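PDB 3EGE: putative methyltransferase from antibiotic biosynthesis pathway from Anabaena variabilis ATCC 29413, which probably transfers methyl groups from S-adenosylmethionine to an unidentified acceptor, possibly in an antibiotic biosynthesis pathway. Local coordinates for residues Phe145-Asp151 / Ile208-Ala214; Ile27-Asn31 / Gly124-Leu128; Tyr84-Leu88 / Lys112-Glu116. All blocks are in the same frame, centred on the assembly; numbering follows the deposited sequence.

How the contacts relate
From the N terminus, helix 20-30 supplies the first half of contact 2, whose loop closes when 124-128 leads into strand 126-131. Contact 3 is nested inside that loop: 84-88, between strands 78-81 and 97-101, meets helix 110-120. The two touch where L128 CD1 packs 3.6 Å from F114 CE1; since V127 faces L29 and L30 while L128 meets F114 and M117, the strand lies between helix 20-30 and helix 110-120. Contact 1 follows in series, joining helix 146-153 to helix 209-213; its centre is about 29 Å from that of contact 2 and about 26 Å from that of contact 3. Contacts 2 and 3 tie together the Rossmann-like domain, contact 1 the helical region.

Contact 1 of 3, residues Phe145-Asp151 / Ile208-Ala214; sequences FPFLWED and ISSFALA
L148 and S210 mark the closest backbone approach, with CA atoms 6.2 Å apart, where the axes of the short helical segment 146-151 and the weakly bonded short helix 209-213 cross at 109°. The two pieces of the helical region are joined by an aromatic cluster of F145, F147 and F211, arranged as two successive T-shaped stacks. F211 turns an edge, its CE1 and CZ, toward the face of F145, with ring centroids 5.0 Å apart. In the second stack F211 is the acceptor: the CE1-CZ edge of F147 is directed at its face, the planes standing at 80°. With chi1 at 54° the CG of F147 sits between the backbone N and the carbonyl carbon, and the ring lies between A214 CB over one face and the F145 carbonyl carbon over the other. The A214 methyl makes a CH-pi contact, its CB 3.7 Å from the centroid of the F147 ring. Beyond the segments, V219 of helix 216-231 packs against F147, F211 and A214.

L148 fills the angle between the aromatic group and the polar side, its CD2 lying 3.4 Å from S210 CB and also touching the F211 ring. At the partly exposed end of the contact a water donates to both D151 OD2 and S210 O, bridging carboxylate and backbone. D151 OD2 has a second donor, S210 OG, which bonds to its anti lone pair at 2.6 Å.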
loop_
_atom_site.group_PDB
_atom_site.type_symbol
_atom_site.label_atom_id
_atom_site.label_comp_id
_atom_site.label_asym_id
_atom_site.label_seq_id
_atom_site.Cartn_x
_atom_site.Cartn_y
_atom_site.Cartn_z
ATOM N N PHE A 145 -11.291 1.006 -16.253
ATOM C CA PHE A 145 -10.308 -0.052 -15.939
ATOM C C PHE A 145 -10.866 -1.035 -14.898
ATOM O O PHE A 145 -10.430 -1.034 -13.735
ATOM C CB PHE A 145 -8.998 0.601 -15.469
ATOM C CG PHE A 145 -8.419 1.580 -16.474
ATOM C CD1 PHE A 145 -8.038 1.149 -17.738
ATOM C CD2 PHE A 145 -8.269 2.941 -16.154
ATOM C CE1 PHE A 145 -7.504 2.050 -18.674
ATOM C CE2 PHE A 145 -7.762 3.853 -17.083
ATOM C CZ PHE A 145 -7.364 3.402 -18.345
ATOM N N PRO A 146 -11.813 -1.908 -15.323
ATOM C CA PRO A 146 -12.495 -2.831 -14.349
ATOM C C PRO A 146 -11.577 -3.812 -13.619
ATOM O O PRO A 146 -11.871 -4.217 -12.479
ATOM C CB PRO A 146 -13.529 -3.565 -15.219
ATOM C CG PRO A 146 -12.986 -3.465 -16.612
ATOM C CD PRO A 146 -12.321 -2.118 -16.690
ATOM N N PHE A 147 -10.497 -4.202 -14.298
ATOM C CA PHE A 147 -9.486 -5.090 -13.733
ATOM C C PHE A 147 -8.907 -4.616 -12.403
ATOM O O PHE A 147 -8.598 -5.450 -11.541
ATOM C CB PHE A 147 -8.382 -5.395 -14.739
ATOM C CG PHE A 147 -7.742 -4.180 -15.337
ATOM C CD1 PHE A 147 -6.701 -3.513 -14.671
ATOM C CD2 PHE A 147 -8.190 -3.685 -16.577
ATOM C CE1 PHE A 147 -6.125 -2.363 -15.222
ATOM C CE2 PHE A 147 -7.606 -2.547 -17.140
ATOM C CZ PHE A 147 -6.571 -1.894 -16.464
ATOM N N LEU A 148 -8.766 -3.305 -12.220
ATOM C CA LEU A 148 -8.280 -2.744 -10.930
ATOM C C LEU A 148 -9.222 -3.054 -9.782
ATOM O O LEU A 148 -8.782 -3.396 -8.720
ATOM C CB LEU A 148 -8.100 -1.228 -11.012
ATOM C CG LEU A 148 -7.093 -0.652 -12.001
ATOM C CD1 LEU A 148 -7.167 0.864 -11.945
ATOM C CD2 LEU A 148 -5.652 -1.139 -11.755
ATOM N N TRP A 149 -10.523 -2.982 -10.040
ATOM C CA TRP A 149 -11.561 -3.260 -9.063
ATOM C C TRP A 149 -11.644 -4.754 -8.733
ATOM O O TRP A 149 -11.731 -5.154 -7.560
ATOM C CB TRP A 149 -12.892 -2.758 -9.629
ATOM C CG TRP A 149 -14.030 -2.802 -8.667
ATOM C CD1 TRP A 149 -14.284 -1.920 -7.658
ATOM C CD2 TRP A 149 -15.100 -3.750 -8.654
ATOM N NE1 TRP A 149 -15.429 -2.276 -7.002
ATOM C CE2 TRP A 149 -15.950 -3.398 -7.574
ATOM C CE3 TRP A 149 -15.419 -4.871 -9.440
ATOM C CZ2 TRP A 149 -17.101 -4.116 -7.259
ATOM C CZ3 TRP A 149 -16.566 -5.588 -9.146
ATOM C CH2 TRP A 149 -17.401 -5.212 -8.052
ATOM N N GLU A 150 -11.639 -5.550 -9.800
ATOM C CA GLU A 150 -11.671 -7.004 -9.744
ATOM C C GLU A 150 -10.480 -7.570 -8.988
ATOM O O GLU A 150 -10.644 -8.483 -8.176
ATOM C CB GLU A 150 -11.692 -7.581 -11.163
ATOM C CG GLU A 150 -12.999 -7.340 -11.920
ATOM C CD GLU A 150 -12.882 -7.482 -13.443
ATOM O OE1 GLU A 150 -11.852 -7.938 -13.988
ATOM O OE2 GLU A 150 -13.837 -7.091 -14.116
ATOM N N ASP A 151 -9.295 -7.016 -9.229
ATOM C CA ASP A 151 -8.086 -7.449 -8.512
ATOM C C ASP A 151 -8.172 -7.109 -7.039
ATOM O O ASP A 151 -7.771 -7.909 -6.219
ATOM C CB ASP A 151 -6.810 -6.837 -9.106
ATOM C CG ASP A 151 -6.479 -7.359 -10.502
ATOM O OD1 ASP A 151 -7.046 -8.396 -10.943
ATOM O OD2 ASP A 151 -5.612 -6.717 -11.150
ATOM N N ILE A 208 1.832 0.588 -11.608
ATOM C CA ILE A 208 0.625 -0.060 -11.057
ATOM C C ILE A 208 0.585 -1.452 -11.724
ATOM O O ILE A 208 0.310 -1.585 -12.947
ATOM C CB ILE A 208 -0.620 0.786 -11.339
ATOM C CG1 ILE A 208 -0.422 2.235 -10.820
ATOM C CG2 ILE A 208 -1.877 0.112 -10.729
ATOM C CD1 ILE A 208 -1.496 3.210 -11.263
ATOM N N SER A 209 0.911 -2.467 -10.917
ATOM C CA SER A 209 1.118 -3.847 -11.407
ATOM C C SER A 209 -0.101 -4.475 -12.070
ATOM O O SER A 209 0.064 -5.262 -12.993
ATOM C CB SER A 209 1.700 -4.777 -10.307
ATOM O OG SER A 209 0.740 -5.078 -9.293
ATOM N N SER A 210 -1.301 -4.103 -11.620
ATOM C CA SER A 210 -2.547 -4.571 -12.244
ATOM C C SER A 210 -2.621 -4.309 -13.749
ATOM O O SER A 210 -3.158 -5.148 -14.466
ATOM C CB SER A 210 -3.796 -4.012 -11.554
ATOM O OG SER A 210 -4.097 -4.733 -10.368
ATOM N N PHE A 211 -2.070 -3.188 -14.221
ATOM C CA PHE A 211 -2.061 -2.872 -15.661
ATOM C C PHE A 211 -1.248 -3.894 -16.475
ATOM O O PHE A 211 -1.760 -4.453 -17.464
ATOM C CB PHE A 211 -1.590 -1.417 -15.946
ATOM C CG PHE A 211 -2.672 -0.345 -15.733
ATOM C CD1 PHE A 211 -3.578 -0.034 -16.760
ATOM C CD2 PHE A 211 -2.781 0.346 -14.525
ATOM C CE1 PHE A 211 -4.573 0.952 -16.586
ATOM C CE2 PHE A 211 -3.785 1.330 -14.325
ATOM C CZ PHE A 211 -4.682 1.638 -15.355
ATOM N N ALA A 212 -0.004 -4.160 -16.045
ATOM C CA ALA A 212 0.876 -5.136 -16.738
ATOM C C ALA A 212 0.256 -6.540 -16.708
ATOM O O ALA A 212 0.257 -7.261 -17.718
ATOM C CB ALA A 212 2.266 -5.151 -16.144
ATOM N N LEU A 213 -0.325 -6.887 -15.574
ATOM C CA LEU A 213 -0.996 -8.175 -15.411
ATOM C C LEU A 213 -2.348 -8.284 -16.108
ATOM O O LEU A 213 -2.832 -9.408 -16.245
ATOM C CB LEU A 213 -1.184 -8.510 -13.914
ATOM C CG LEU A 213 0.147 -8.630 -13.147
ATOM C CD1 LEU A 213 -0.106 -8.677 -11.630
ATOM C CD2 LEU A 213 0.975 -9.827 -13.654
ATOM N N ALA A 214 -2.962 -7.163 -16.524
ATOM C CA ALA A 214 -4.302 -7.198 -17.143
ATOM C C ALA A 214 -4.205 -7.584 -18.615
ATOM O O ALA A 214 -3.115 -7.542 -19.188
ATOM C CB ALA A 214 -5.019 -5.855 -16.967
HETATM O O HOH W 1 -4.850 -7.109 -13.583
#

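Contact 2 of 3, residues Ile27-Asn31 / Gly124-Leu128; sequences INLLN and GTIVL
V127 is gripped by two consecutive leucines of the helix end. Its CG1 meets L29 CD1 at 3.6 Å, while CG2 is wedged between L29 CB, also 3.6 Å away, and L30 CD2. With CG1 anti to the backbone N (chi1 -179°), the two methyls of V127 spread along the helix surface, so each finds an apolar partner. This is the tight part, and it is extended by F254 of strand 252-258, which touches both L29 and V127, and by I99 against L30. The setting is the Rossmann-like fold of the methyltransferase superfamily: helix 20-30 covers one side of the central sheet, with strand 126-131 between parallel strand 97-101 and antiparallel strand 252-258. I126 and L128 point away from this helix, and their side chains touch M117 of helix 110-120.

The contact is looser toward the helix terminus, where N31 is exposed and leaves helical geometry with positive phi. Here polar atoms take over. T125 OG1 donates to L29 O over 3.0 Å, approaching from above the carbonyl plane, 36° out of it. The closest carbon of the helix to this hydroxyl is L30 CA, 3.7 Å from T125 OG1.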
loop_
_atom_site.group_PDB
_atom_site.type_symbol
_atom_site.label_atom_id
_atom_site.label_comp_id
_atom_site.label_asym_id
_atom_site.label_seq_id
_atom_site.Cartn_x
_atom_site.Cartn_y
_atom_site.Cartn_z
ATOM N N ILE A 27 4.474 6.790 10.980
ATOM C CA ILE A 27 5.255 7.253 12.128
ATOM C C ILE A 27 4.370 7.473 13.359
ATOM O O ILE A 27 4.753 7.071 14.461
ATOM C CB ILE A 27 6.089 8.544 11.792
ATOM C CG1 ILE A 27 7.229 8.213 10.818
ATOM C CG2 ILE A 27 6.697 9.203 13.059
ATOM C CD1 ILE A 27 8.368 7.347 11.378
ATOM N N ASN A 28 3.193 8.085 13.169
ATOM C CA ASN A 28 2.271 8.354 14.287
ATOM C C ASN A 28 1.701 7.067 14.899
ATOM O O ASN A 28 1.670 6.931 16.128
ATOM C CB ASN A 28 1.195 9.377 13.895
ATOM C CG ASN A 28 1.792 10.772 13.601
ATOM O OD1 ASN A 28 2.737 11.225 14.263
ATOM N ND2 ASN A 28 1.232 11.452 12.605
ATOM N N LEU A 29 1.316 6.115 14.047
ATOM C CA LEU A 29 0.835 4.807 14.525
ATOM C C LEU A 29 1.920 3.957 15.233
ATOM O O LEU A 29 1.609 3.181 16.141
ATOM C CB LEU A 29 0.191 4.006 13.383
ATOM C CG LEU A 29 -1.152 4.556 12.883
ATOM C CD1 LEU A 29 -1.641 3.764 11.676
ATOM C CD2 LEU A 29 -2.219 4.583 14.020
ATOM N N LEU A 30 3.171 4.100 14.795
ATOM C CA LEU A 30 4.305 3.375 15.379
ATOM C C LEU A 30 4.630 3.909 16.751
ATOM O O LEU A 30 4.949 3.132 17.655
ATOM C CB LEU A 30 5.555 3.457 14.487
ATOM C CG LEU A 30 5.598 2.587 13.228
ATOM C CD1 LEU A 30 6.811 2.989 12.402
ATOM C CD2 LEU A 30 5.626 1.069 13.536
ATOM N N ASN A 31 4.602 5.236 16.876
ATOM C CA ASN A 31 4.858 5.925 18.125
ATOM C C ASN A 31 6.132 5.403 18.839
ATOM O O ASN A 31 6.111 5.014 20.004
ATOM C CB ASN A 31 3.609 5.838 19.011
ATOM C CG ASN A 31 3.745 6.663 20.269
ATOM O OD1 ASN A 31 4.240 7.788 20.227
ATOM N ND2 ASN A 31 3.372 6.085 21.399
ATOM N N GLY A 124 6.451 -2.602 20.734
ATOM C CA GLY A 124 5.738 -1.695 19.842
ATOM C C GLY A 124 4.516 -2.271 19.157
ATOM O O GLY A 124 3.948 -3.288 19.584
ATOM N N THR A 125 4.160 -1.618 18.050
ATOM C CA THR A 125 2.943 -1.890 17.331
ATOM C C THR A 125 3.182 -2.352 15.886
ATOM O O THR A 125 4.225 -2.066 15.270
ATOM C CB THR A 125 1.998 -0.633 17.366
ATOM O OG1 THR A 125 2.465 0.357 16.462
ATOM C CG2 THR A 125 1.898 -0.023 18.796
ATOM N N ILE A 126 2.197 -3.112 15.401
ATOM C CA ILE A 126 2.122 -3.607 14.046
ATOM C C ILE A 126 1.207 -2.584 13.340
ATOM O O ILE A 126 0.113 -2.307 13.833
ATOM C CB ILE A 126 1.568 -5.057 13.994
ATOM C CG1 ILE A 126 2.525 -6.028 14.735
ATOM C CG2 ILE A 126 1.399 -5.500 12.555
ATOM C CD1 ILE A 126 2.023 -7.479 14.824
ATOM N N VAL A 127 1.706 -1.973 12.267
ATOM C CA VAL A 127 0.977 -0.983 11.477
ATOM C C VAL A 127 0.867 -1.510 10.028
ATOM O O VAL A 127 1.861 -1.621 9.335
ATOM C CB VAL A 127 1.709 0.399 11.488
ATOM C CG1 VAL A 127 0.917 1.465 10.653
ATOM C CG2 VAL A 127 1.945 0.879 12.929
ATOM N N LEU A 128 -0.351 -1.827 9.589
ATOM C CA LEU A 128 -0.607 -2.325 8.230
ATOM C C LEU A 128 -1.411 -1.289 7.438
ATOM O O LEU A 128 -2.450 -0.892 7.900
ATOM C CB LEU A 128 -1.404 -3.649 8.293
ATOM C CG LEU A 128 -0.850 -4.770 9.202
ATOM C CD1 LEU A 128 -1.755 -6.032 9.149
ATOM C CD2 LEU A 128 0.585 -5.131 8.849
#

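Contact 3 of 3, residues Tyr84-Leu88 / Lys112-Glu116; sequences YAENL and KSFQE
E116 OE2 accepts the backbone N-H of L88 at 2.8 Å, with an N-H...O angle of 155°, through its anti lone pair. One helical turn earlier, K112 NZ donates to E86 O over 2.9 Å, and its approach lies nearly along the C=O axis (177°). Two long side chains of helix 110-120 thus hold successive parts of the loop by backbone atoms. Between them the surfaces meet closely: S113 OG lies 3.3 Å from A85 CB, and the CG of K112 passes over E86 CB. L88 and E116 run past each other in opposite directions, with L88 CD1 3.8 Å from E116 CB.

Water adds to this first shell. One molecule donates to both A85 O and S113 O, filling the junction between loop and helix backbones; another lies within bonding distance of N87 OD1 and E116 OE2.

The loop is set in shape by a type I turn from Y84 to N87, closed by N87 N to Y84 O at 3.2 Å. On the helix, a bend at chi2 (-66°) folds E116 back toward the L88 amide, while R119 makes a salt bridge with its OE1. S113 OG is bonded to H109 O, just before the helix begins. A85 and L88 both rest on I41 of strand 37-41, and the side chain of A85 lies near, without touching, the probable glycine-rich turn after that strand. This placement is consistent with related methyltransferases, in which the equivalent loop commonly lines the adenine side of the cofactor pocket.

With OE1 paired to an arginine and OE2 holding an amide, the carboxylate of E116 is probably kept ionised although buried.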
loop_
_atom_site.group_PDB
_atom_site.type_symbol
_atom_site.label_atom_id
_atom_site.label_comp_id
_atom_site.label_asym_id
_atom_site.label_seq_id
_atom_site.Cartn_x
_atom_site.Cartn_y
_atom_site.Cartn_z
ATOM N N TYR A 84 10.191 -14.584 2.050
ATOM C CA TYR A 84 8.745 -14.480 2.091
ATOM C C TYR A 84 8.255 -14.131 3.490
ATOM O O TYR A 84 8.877 -14.480 4.493
ATOM C CB TYR A 84 8.106 -15.786 1.641
ATOM C CG TYR A 84 8.432 -16.212 0.225
ATOM C CD1 TYR A 84 7.867 -15.547 -0.867
ATOM C CD2 TYR A 84 9.258 -17.318 -0.022
ATOM C CE1 TYR A 84 8.137 -15.940 -2.184
ATOM C CE2 TYR A 84 9.548 -17.742 -1.348
ATOM C CZ TYR A 84 8.975 -17.043 -2.419
ATOM O OH TYR A 84 9.248 -17.447 -3.706
ATOM N N ALA A 85 7.111 -13.470 3.543
ATOM C CA ALA A 85 6.476 -13.040 4.801
ATOM C C ALA A 85 6.191 -14.165 5.802
ATOM O O ALA A 85 6.259 -13.934 7.022
ATOM C CB ALA A 85 5.210 -12.261 4.503
ATOM N N GLU A 86 5.910 -15.365 5.282
ATOM C CA GLU A 86 5.581 -16.548 6.108
ATOM C C GLU A 86 6.754 -17.238 6.823
ATOM O O GLU A 86 6.536 -18.162 7.635
ATOM C CB GLU A 86 4.784 -17.605 5.303
ATOM C CG GLU A 86 5.495 -18.331 4.127
ATOM C CD GLU A 86 5.400 -17.632 2.756
ATOM O OE1 GLU A 86 4.906 -16.468 2.689
ATOM O OE2 GLU A 86 5.829 -18.267 1.744
ATOM N N ASN A 87 7.977 -16.842 6.473
ATOM C CA ASN A 87 9.187 -17.401 7.045
ATOM C C ASN A 87 10.303 -16.345 7.043
ATOM O O ASN A 87 11.142 -16.276 6.124
ATOM C CB ASN A 87 9.584 -18.656 6.279
ATOM C CG ASN A 87 10.824 -19.331 6.859
ATOM O OD1 ASN A 87 11.072 -19.305 8.081
ATOM N ND2 ASN A 87 11.605 -19.954 5.986
ATOM N N LEU A 88 10.272 -15.507 8.078
ATOM C CA LEU A 88 11.236 -14.440 8.257
ATOM C C LEU A 88 12.502 -15.010 8.904
ATOM O O LEU A 88 12.411 -15.773 9.861
ATOM C CB LEU A 88 10.647 -13.321 9.113
ATOM C CG LEU A 88 9.328 -12.682 8.627
ATOM C CD1 LEU A 88 8.751 -11.700 9.703
ATOM C CD2 LEU A 88 9.473 -11.973 7.285
ATOM N N LYS A 112 0.076 -17.182 9.040
ATOM C CA LYS A 112 1.470 -17.443 9.418
ATOM C C LYS A 112 2.337 -16.153 9.332
ATOM O O LYS A 112 3.215 -15.953 10.180
ATOM C CB LYS A 112 2.053 -18.581 8.548
ATOM C CG LYS A 112 3.506 -18.989 8.859
ATOM C CD LYS A 112 3.670 -19.684 10.219
ATOM C CE LYS A 112 5.129 -19.694 10.670
ATOM N NZ LYS A 112 6.059 -20.196 9.606
ATOM N N SER A 113 2.094 -15.301 8.328
ATOM C CA SER A 113 2.788 -14.000 8.208
ATOM C C SER A 113 2.501 -13.093 9.414
ATOM O O SER A 113 3.409 -12.429 9.951
ATOM C CB SER A 113 2.441 -13.282 6.907
ATOM O OG SER A 113 2.816 -14.087 5.802
ATOM N N PHE A 114 1.247 -13.106 9.862
ATOM C CA PHE A 114 0.850 -12.379 11.065
ATOM C C PHE A 114 1.536 -12.926 12.316
ATOM O O PHE A 114 2.085 -12.146 13.093
ATOM C CB PHE A 114 -0.665 -12.342 11.232
ATOM C CG PHE A 114 -1.388 -11.433 10.272
ATOM C CD1 PHE A 114 -0.752 -10.403 9.533
ATOM C CD2 PHE A 114 -2.774 -11.505 10.226
ATOM C CE1 PHE A 114 -1.487 -9.547 8.722
ATOM C CE2 PHE A 114 -3.514 -10.645 9.430
ATOM C CZ PHE A 114 -2.881 -9.663 8.684
ATOM N N GLN A 115 1.529 -14.257 12.465
ATOM C CA GLN A 115 2.231 -14.964 13.557
ATOM C C GLN A 115 3.713 -14.615 13.587
ATOM O O GLN A 115 4.272 -14.407 14.672
ATOM C CB GLN A 115 2.072 -16.481 13.421
ATOM C CG GLN A 115 0.655 -16.967 13.614
ATOM C CD GLN A 115 0.416 -18.380 13.142
ATOM O OE1 GLN A 115 1.352 -19.148 12.913
ATOM N NE2 GLN A 115 -0.850 -18.739 13.006
ATOM N N GLU A 116 4.321 -14.549 12.394
ATOM C CA GLU A 116 5.724 -14.124 12.218
ATOM C C GLU A 116 5.990 -12.685 12.688
ATOM O O GLU A 116 7.041 -12.425 13.269
ATOM C CB GLU A 116 6.189 -14.280 10.743
ATOM C CG GLU A 116 6.537 -15.688 10.271
ATOM C CD GLU A 116 7.762 -16.243 10.962
ATOM O OE1 GLU A 116 7.636 -16.822 12.076
ATOM O OE2 GLU A 116 8.856 -16.114 10.389
HETATM O O HOH W 2 5.539 -11.640 8.385
HETATM O O HOH W 3 10.638 -18.045 10.464
#